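Long-range contacts in sugar ABC transporter substrate-binding protein (Treponema pallidum subsp. pallidum, PDB 5U2P), which probably binds a still unidentified ligand, perhaps a sugar, in the periplasm and hands it to an ABC transporter: residues 100-108 with 310-318; 32-43 with 61-72. All blocks are in the same frame, centred on the assembly; numbering follows the deposited sequence.

Contact 1: residues 100-108 with 310-318; sequences DPYLYFVDL and AVHKKSARV
K313 meets the end of helix 101-104 with both its backbone and its side chain, and main-chain hydrogen bonds form the first group of interactions. K313 N donates to Y104 O at 2.8 Å. V106 N donates to V311 O at 2.9 Å, and the two bonds flank the single bridge between F105 and H312. Water 2 extends this pairing, donating to V106 O and accepting from V311 N.

The ammonium group of the same lysine hydrogen-bonds a main-chain carbonyl. With K313 CG anti to the backbone N (chi1 -168°) and the rest of the chain extended, K313 NZ reaches Y102 O at 2.7 Å; NZ also donates to water 1, which in turn donates to F105 O.

Apolar contacts fill the remainder. The A310 methyl lies over one face of the F105 ring, CB 4.1 Å from its centroid, a CH-pi contact, while Y104 CB backs the opposite face. V106 CG2 touches both V311 CG1 (3.6 Å) and V318 CG1 (3.8 Å), a compact cluster of methyls.

This is structural packing, joining the loop after helix 101-104 to the chain leaving strand 307-311 at the lobe's sheet. F105 also packs on L80 of helix 72-81 and on V89 and V91 of strand 88-92, whereas V311 rests against A321 and L325 of helix 318-329.

Contact 2: residues 32-43 with 61-72; sequences VRLSVLIREKHY and AVTVETIQDDQY
V32 O accepts from A61 N at the start of a ladder of eight backbone hydrogen bonds that ends with E40 N donating to I67 O at 2.7 Å. Strands 33-39 and 61-67 run parallel, their axes 4.7 Å apart at closest approach and 28° from parallel.

On the face carrying V36 and I38, branched side chains pack across the strands: V36 CG2 touches V62 CG1, and I38 CG2 meets V64 CG1, both at 3.6 Å. V64 CG1 also sits over the centre of the Y43 ring, 3.9 Å from its centroid, in a CH-pi contact. The 3-10 turn 40-42 brings Y43 back, and its CG, anti to the backbone N (chi1 -173°), extends the ring over V64. On the other face L37 is held between E65 and Y72, with CD1 against the glutamate carboxylate and CD2 against CE2 of the ring.

The two strands and helix 45-58 make a beta-alpha-beta unit, the parallel building block of the Rossmann-like lobes of periplasmic binding proteins; F51 and L54 of that helix pack on V62.

At the strand ends, R39 lays CG over the Y72 ring, 3.9 Å from its centroid. The two side chains cross at about a right angle, with Y72 CD1 over one face of the guanidinium and the planes 39° apart. R39 NE is buried here without a polar partner. D69 reaches across to the other turn, where OD2 takes K41 N on its syn lone pair at 2.9 Å.

Farther out, E65 forms a salt bridge with R79, which probably steadies the carboxylate beside L37. E90 is shared more widely: its backbone O accepts from Y72 OH, and its carboxylate bonds R39 N and H42 ND1.

From the N terminus, contact 2 comes first: strand 33-39 leads into helix 45-58, and strand 61-67 returns beside it, closing a short loop. The chain then passes through helix 72-81 and strand 88-92 before contact 1 opens at 100-108. That loop closes only some 200 residues later, at 310-318, so the two loops follow in series, neither nesting nor crossing. Both reach one mixed sheet: 61-67 is an outermost strand, whereas 307-311 lies beyond 88-92, which separates it from 33-39. Contact 1 thereby ties a late segment into a lobe begun by contact 2. They touch where R317 NH2 lies 3.3 Å from R33 NE, like charges close together; R317 also forms a salt bridge with D87.

Contact 1: residues 100-108 with 310-318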
# COMPACT_ATOMS: atom_id res chain seq x y z
N ASP A 100 14.53 -3.26 16.26
CA ASP A 100 15.23 -4.46 15.81
C ASP A 100 14.43 -5.71 16.15
O ASP A 100 14.40 -6.14 17.32
CB ASP A 100 16.64 -4.55 16.44
CG ASP A 100 17.47 -5.68 15.86
OD1 ASP A 100 16.92 -6.55 15.16
OD2 ASP A 100 18.69 -5.70 16.09
N PRO A 101 13.77 -6.32 15.15
CA PRO A 101 12.93 -7.47 15.52
C PRO A 101 13.71 -8.67 16.07
O PRO A 101 13.12 -9.50 16.75
CB PRO A 101 12.25 -7.83 14.19
CG PRO A 101 13.24 -7.40 13.15
CD PRO A 101 13.86 -6.15 13.69
N TYR A 102 15.00 -8.77 15.77
CA TYR A 102 15.79 -9.92 16.23
C TYR A 102 16.11 -9.79 17.72
O TYR A 102 16.48 -10.76 18.38
CB TYR A 102 17.05 -10.07 15.37
CG TYR A 102 16.67 -10.35 13.93
CD1 TYR A 102 16.56 -9.32 13.01
CD2 TYR A 102 16.34 -11.64 13.52
CE1 TYR A 102 16.18 -9.56 11.70
CE2 TYR A 102 15.96 -11.89 12.21
CZ TYR A 102 15.87 -10.86 11.31
OH TYR A 102 15.47 -11.10 10.02
N LEU A 103 15.95 -8.57 18.23
CA LEU A 103 16.06 -8.30 19.67
C LEU A 103 14.77 -8.51 20.43
O LEU A 103 14.79 -8.94 21.59
CB LEU A 103 16.51 -6.86 19.90
CG LEU A 103 17.84 -6.63 20.60
CD1 LEU A 103 18.97 -7.16 19.75
CD2 LEU A 103 18.01 -5.14 20.89
N TYR A 104 13.65 -8.17 19.80
CA TYR A 104 12.40 -8.01 20.55
C TYR A 104 11.25 -8.93 20.18
O TYR A 104 10.37 -9.14 21.01
CB TYR A 104 11.91 -6.58 20.43
CG TYR A 104 12.84 -5.57 21.05
CD1 TYR A 104 13.14 -5.62 22.40
CD2 TYR A 104 13.39 -4.55 20.28
CE1 TYR A 104 13.98 -4.69 22.96
CE2 TYR A 104 14.23 -3.62 20.84
CZ TYR A 104 14.52 -3.70 22.18
OH TYR A 104 15.35 -2.78 22.76
N PHE A 105 11.23 -9.44 18.95
CA PHE A 105 10.06 -10.18 18.46
C PHE A 105 10.35 -11.61 18.02
O PHE A 105 11.41 -11.93 17.52
CB PHE A 105 9.43 -9.44 17.29
CG PHE A 105 9.06 -8.02 17.61
CD1 PHE A 105 8.37 -7.73 18.78
CD2 PHE A 105 9.39 -6.99 16.76
CE1 PHE A 105 8.03 -6.43 19.10
CE2 PHE A 105 9.06 -5.68 17.08
CZ PHE A 105 8.38 -5.40 18.25
N VAL A 106 9.34 -12.46 18.17
CA VAL A 106 9.45 -13.84 17.71
C VAL A 106 9.31 -13.91 16.19
O VAL A 106 8.38 -13.35 15.62
CB VAL A 106 8.38 -14.72 18.36
CG1 VAL A 106 8.48 -16.15 17.83
CG2 VAL A 106 8.52 -14.69 19.87
N ASP A 107 10.24 -14.61 15.54
CA ASP A 107 10.16 -14.83 14.10
C ASP A 107 9.04 -15.82 13.78
O ASP A 107 9.10 -16.99 14.17
CB ASP A 107 11.51 -15.34 13.56
CG ASP A 107 11.46 -15.73 12.08
OD1 ASP A 107 10.48 -15.38 11.40
OD2 ASP A 107 12.40 -16.39 11.59
N LEU A 108 7.99 -15.34 13.10
CA LEU A 108 6.80 -16.14 12.85
C LEU A 108 6.83 -16.78 11.46
O LEU A 108 5.84 -17.37 11.02
CB LEU A 108 5.52 -15.27 13.00
CG LEU A 108 5.33 -14.59 14.36
CD1 LEU A 108 4.12 -13.64 14.38
CD2 LEU A 108 5.23 -15.59 15.48
N ALA A 310 2.62 -8.68 17.11
CA ALA A 310 3.87 -9.42 17.29
C ALA A 310 3.94 -10.05 18.67
O ALA A 310 3.28 -9.59 19.60
CB ALA A 310 5.08 -8.50 17.08
N VAL A 311 4.79 -11.07 18.81
CA VAL A 311 5.07 -11.71 20.10
C VAL A 311 6.39 -11.19 20.68
O VAL A 311 7.42 -11.21 20.01
CB VAL A 311 5.12 -13.24 19.97
CG1 VAL A 311 5.35 -13.90 21.34
CG2 VAL A 311 3.82 -13.77 19.37
N HIS A 312 6.32 -10.70 21.91
CA HIS A 312 7.49 -10.27 22.66
C HIS A 312 8.41 -11.45 22.97
O HIS A 312 8.02 -12.39 23.66
CB HIS A 312 7.04 -9.60 23.95
CG HIS A 312 8.16 -9.02 24.77
ND1 HIS A 312 8.08 -8.91 26.15
CD2 HIS A 312 9.35 -8.48 24.42
CE1 HIS A 312 9.18 -8.34 26.61
NE2 HIS A 312 9.97 -8.07 25.58
N LYS A 313 9.61 -11.37 22.43
CA LYS A 313 10.60 -12.45 22.46
C LYS A 313 10.96 -12.86 23.87
O LYS A 313 11.19 -14.05 24.13
CB LYS A 313 11.86 -11.99 21.71
CG LYS A 313 12.84 -13.08 21.41
CD LYS A 313 13.96 -12.59 20.49
CE LYS A 313 14.90 -13.74 20.13
NZ LYS A 313 15.94 -13.33 19.15
N LYS A 314 11.03 -11.89 24.78
CA LYS A 314 11.44 -12.16 26.16
C LYS A 314 10.27 -12.58 27.04
O LYS A 314 10.44 -12.80 28.23
CB LYS A 314 12.14 -10.93 26.75
CG LYS A 314 13.40 -10.53 25.98
CD LYS A 314 14.13 -9.33 26.60
CE LYS A 314 14.95 -8.57 25.54
NZ LYS A 314 15.57 -7.31 26.05
N SER A 315 9.08 -12.72 26.45
CA SER A 315 7.93 -13.20 27.20
C SER A 315 8.16 -14.60 27.79
O SER A 315 8.78 -15.46 27.16
CB SER A 315 6.70 -13.24 26.31
OG SER A 315 5.65 -13.95 26.94
N ALA A 316 7.64 -14.82 28.98
CA ALA A 316 7.67 -16.14 29.59
C ALA A 316 6.55 -17.03 29.03
O ALA A 316 6.42 -18.19 29.42
CB ALA A 316 7.56 -16.03 31.10
N ARG A 317 5.74 -16.48 28.13
CA ARG A 317 4.56 -17.16 27.59
C ARG A 317 4.58 -17.18 26.05
O ARG A 317 3.52 -17.15 25.42
CB ARG A 317 3.27 -16.47 28.06
CG ARG A 317 3.10 -16.30 29.56
CD ARG A 317 2.27 -15.04 29.79
NE ARG A 317 1.64 -14.97 31.11
CZ ARG A 317 0.98 -13.91 31.55
NH1 ARG A 317 0.88 -12.82 30.80
NH2 ARG A 317 0.44 -13.92 32.76
N VAL A 318 5.76 -17.26 25.46
CA VAL A 318 5.87 -17.22 24.00
C VAL A 318 5.04 -18.33 23.34
O VAL A 318 4.38 -18.07 22.35
CB VAL A 318 7.34 -17.34 23.54
CG1 VAL A 318 7.44 -17.64 22.05
CG2 VAL A 318 8.09 -16.04 23.86
O HOH W 1 13.90 -12.84 16.95
O HOH W 2 6.48 -11.76 16.58

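Contact 2: residues 32-43 with 61-72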
# COMPACT_ATOMS: atom_id res chain seq x y z
N VAL A 32 -4.60 -20.49 30.52
CA VAL A 32 -3.41 -19.66 30.57
C VAL A 32 -3.78 -18.19 30.63
O VAL A 32 -4.96 -17.84 30.61
CB VAL A 32 -2.49 -19.89 29.35
CG1 VAL A 32 -1.03 -19.89 29.77
CG2 VAL A 32 -2.84 -21.19 28.64
N ARG A 33 -2.76 -17.33 30.67
CA ARG A 33 -2.95 -15.90 30.62
C ARG A 33 -2.14 -15.34 29.45
O ARG A 33 -1.10 -15.91 29.07
CB ARG A 33 -2.53 -15.24 31.93
CG ARG A 33 -3.29 -15.73 33.15
CD ARG A 33 -2.58 -15.35 34.44
NE ARG A 33 -2.35 -13.91 34.53
CZ ARG A 33 -1.66 -13.31 35.51
NH1 ARG A 33 -1.12 -14.03 36.48
NH2 ARG A 33 -1.51 -11.99 35.50
N LEU A 34 -2.63 -14.24 28.89
CA LEU A 34 -1.93 -13.49 27.86
C LEU A 34 -2.16 -12.00 28.06
O LEU A 34 -3.30 -11.56 28.26
CB LEU A 34 -2.39 -13.88 26.46
CG LEU A 34 -1.59 -14.87 25.61
CD1 LEU A 34 -2.12 -14.81 24.19
CD2 LEU A 34 -0.09 -14.59 25.63
N SER A 35 -1.09 -11.22 28.00
CA SER A 35 -1.20 -9.78 28.06
C SER A 35 -0.98 -9.22 26.66
O SER A 35 -0.18 -9.74 25.88
CB SER A 35 -0.18 -9.19 29.05
OG SER A 35 1.13 -9.58 28.71
N VAL A 36 -1.69 -8.14 26.38
CA VAL A 36 -1.66 -7.48 25.08
C VAL A 36 -1.51 -5.97 25.24
O VAL A 36 -2.09 -5.36 26.14
CB VAL A 36 -2.94 -7.79 24.28
CG1 VAL A 36 -2.89 -7.15 22.92
CG2 VAL A 36 -3.11 -9.29 24.16
N LEU A 37 -0.71 -5.37 24.36
CA LEU A 37 -0.60 -3.92 24.25
C LEU A 37 -1.11 -3.50 22.88
O LEU A 37 -0.68 -4.05 21.87
CB LEU A 37 0.85 -3.46 24.42
CG LEU A 37 1.09 -1.98 24.71
CD1 LEU A 37 0.80 -1.67 26.17
CD2 LEU A 37 2.51 -1.59 24.33
N ILE A 38 -1.99 -2.52 22.84
CA ILE A 38 -2.58 -2.08 21.57
C ILE A 38 -2.87 -0.58 21.57
O ILE A 38 -2.97 0.04 22.62
CB ILE A 38 -3.89 -2.84 21.29
CG1 ILE A 38 -4.36 -2.60 19.85
CG2 ILE A 38 -4.96 -2.45 22.31
CD1 ILE A 38 -5.62 -3.32 19.49
N ARG A 39 -2.96 0.00 20.38
CA ARG A 39 -3.35 1.40 20.24
C ARG A 39 -4.81 1.57 20.58
O ARG A 39 -5.65 0.76 20.19
CB ARG A 39 -3.09 1.91 18.81
CG ARG A 39 -1.62 2.15 18.46
CD ARG A 39 -1.48 2.66 17.03
NE ARG A 39 -0.13 2.48 16.49
CZ ARG A 39 0.77 3.44 16.33
NH1 ARG A 39 0.51 4.70 16.66
NH2 ARG A 39 1.96 3.14 15.82
N GLU A 40 -5.11 2.63 21.33
CA GLU A 40 -6.47 2.94 21.74
C GLU A 40 -7.45 2.86 20.57
O GLU A 40 -8.43 2.11 20.63
CB GLU A 40 -6.49 4.34 22.37
CG GLU A 40 -7.84 4.80 22.88
CD GLU A 40 -7.77 6.20 23.48
OE1 GLU A 40 -6.87 6.97 23.08
OE2 GLU A 40 -8.62 6.52 24.34
N LYS A 41 -7.18 3.60 19.50
CA LYS A 41 -8.12 3.68 18.38
C LYS A 41 -8.13 2.42 17.53
O LYS A 41 -8.96 2.29 16.63
CB LYS A 41 -7.79 4.89 17.49
CG LYS A 41 -7.98 6.24 18.15
CD LYS A 41 -7.77 7.38 17.16
CE LYS A 41 -8.11 8.73 17.77
NZ LYS A 41 -7.13 9.12 18.83
N HIS A 42 -7.22 1.50 17.80
CA HIS A 42 -7.17 0.25 17.04
C HIS A 42 -7.79 -0.90 17.83
O HIS A 42 -7.89 -2.02 17.31
CB HIS A 42 -5.72 -0.07 16.66
CG HIS A 42 -5.16 0.84 15.61
ND1 HIS A 42 -3.83 0.83 15.25
CD2 HIS A 42 -5.75 1.80 14.86
CE1 HIS A 42 -3.63 1.74 14.31
NE2 HIS A 42 -4.77 2.34 14.06
N TYR A 43 -8.18 -0.64 19.08
CA TYR A 43 -8.82 -1.67 19.91
C TYR A 43 -10.29 -1.73 19.56
O TYR A 43 -11.15 -1.31 20.33
CB TYR A 43 -8.62 -1.37 21.39
CG TYR A 43 -9.10 -2.47 22.32
CD1 TYR A 43 -8.96 -3.82 21.99
CD2 TYR A 43 -9.68 -2.16 23.55
CE1 TYR A 43 -9.39 -4.82 22.84
CE2 TYR A 43 -10.12 -3.15 24.41
CZ TYR A 43 -9.97 -4.48 24.05
OH TYR A 43 -10.41 -5.47 24.91
N ALA A 61 -7.15 -16.36 29.10
CA ALA A 61 -7.58 -15.09 29.66
C ALA A 61 -6.69 -13.96 29.13
O ALA A 61 -5.53 -13.85 29.52
CB ALA A 61 -7.54 -15.13 31.17
N VAL A 62 -7.24 -13.13 28.25
CA VAL A 62 -6.51 -12.01 27.68
C VAL A 62 -6.77 -10.73 28.47
O VAL A 62 -7.92 -10.38 28.72
CB VAL A 62 -6.90 -11.76 26.21
CG1 VAL A 62 -6.08 -10.64 25.63
CG2 VAL A 62 -6.73 -13.04 25.39
N THR A 63 -5.70 -10.05 28.86
CA THR A 63 -5.80 -8.71 29.43
C THR A 63 -5.20 -7.71 28.45
O THR A 63 -4.06 -7.85 28.02
CB THR A 63 -5.09 -8.62 30.79
OG1 THR A 63 -3.73 -9.02 30.66
CG2 THR A 63 -5.77 -9.55 31.79
N VAL A 64 -6.00 -6.71 28.09
CA VAL A 64 -5.60 -5.70 27.11
C VAL A 64 -5.25 -4.37 27.78
O VAL A 64 -5.98 -3.86 28.63
CB VAL A 64 -6.71 -5.46 26.07
CG1 VAL A 64 -6.30 -4.37 25.08
CG2 VAL A 64 -7.03 -6.74 25.34
N GLU A 65 -4.11 -3.82 27.37
CA GLU A 65 -3.63 -2.52 27.81
C GLU A 65 -3.59 -1.58 26.61
O GLU A 65 -2.80 -1.80 25.69
CB GLU A 65 -2.25 -2.67 28.44
CG GLU A 65 -1.70 -1.44 29.10
CD GLU A 65 -0.29 -1.65 29.62
OE1 GLU A 65 0.38 -0.65 29.93
OE2 GLU A 65 0.13 -2.83 29.72
N THR A 66 -4.44 -0.55 26.60
CA THR A 66 -4.47 0.38 25.47
C THR A 66 -3.63 1.62 25.73
O THR A 66 -3.53 2.10 26.86
CB THR A 66 -5.89 0.85 25.12
OG1 THR A 66 -6.43 1.61 26.21
CG2 THR A 66 -6.79 -0.34 24.81
N ILE A 67 -3.04 2.14 24.66
CA ILE A 67 -2.26 3.36 24.74
C ILE A 67 -2.79 4.37 23.73
O ILE A 67 -3.11 4.01 22.59
CB ILE A 67 -0.78 3.09 24.47
CG1 ILE A 67 -0.24 1.97 25.37
CG2 ILE A 67 0.03 4.37 24.64
CD1 ILE A 67 -0.23 2.29 26.87
N GLN A 68 -2.91 5.62 24.17
CA GLN A 68 -3.28 6.73 23.31
C GLN A 68 -2.37 6.74 22.09
O GLN A 68 -1.15 6.66 22.23
CB GLN A 68 -3.18 8.05 24.07
CG GLN A 68 -3.82 9.24 23.38
CD GLN A 68 -3.81 10.48 24.26
OE1 GLN A 68 -4.36 10.47 25.37
NE2 GLN A 68 -3.17 11.54 23.78
N ASP A 69 -2.96 6.82 20.90
CA ASP A 69 -2.27 6.52 19.66
C ASP A 69 -0.99 7.31 19.44
O ASP A 69 0.04 6.74 19.08
CB ASP A 69 -3.20 6.74 18.47
CG ASP A 69 -4.29 5.69 18.40
OD1 ASP A 69 -4.44 5.07 17.33
OD2 ASP A 69 -4.99 5.50 19.41
N ASP A 70 -1.05 8.61 19.68
CA ASP A 70 0.12 9.46 19.46
C ASP A 70 1.27 9.09 20.41
O ASP A 70 2.41 9.48 20.18
CB ASP A 70 -0.26 10.94 19.62
CG ASP A 70 -0.66 11.29 21.04
OD1 ASP A 70 -1.80 10.97 21.43
OD2 ASP A 70 0.16 11.91 21.75
N GLN A 71 0.97 8.31 21.44
CA GLN A 71 1.95 7.94 22.46
C GLN A 71 2.45 6.51 22.28
O GLN A 71 3.44 6.12 22.89
CB GLN A 71 1.34 8.09 23.85
CG GLN A 71 0.77 9.46 24.16
CD GLN A 71 1.75 10.36 24.86
OE1 GLN A 71 2.93 10.42 24.51
NE2 GLN A 71 1.28 11.07 25.88
N TYR A 72 1.76 5.73 21.45
CA TYR A 72 1.98 4.29 21.42
C TYR A 72 3.42 3.91 21.05
O TYR A 72 4.01 3.07 21.73
CB TYR A 72 1.00 3.60 20.46
CG TYR A 72 1.19 2.10 20.48
CD1 TYR A 72 1.96 1.47 19.51
CD2 TYR A 72 0.63 1.33 21.48
CE1 TYR A 72 2.15 0.10 19.53
CE2 TYR A 72 0.81 -0.05 21.51
CZ TYR A 72 1.58 -0.65 20.55
OH TYR A 72 1.76 -2.02 20.60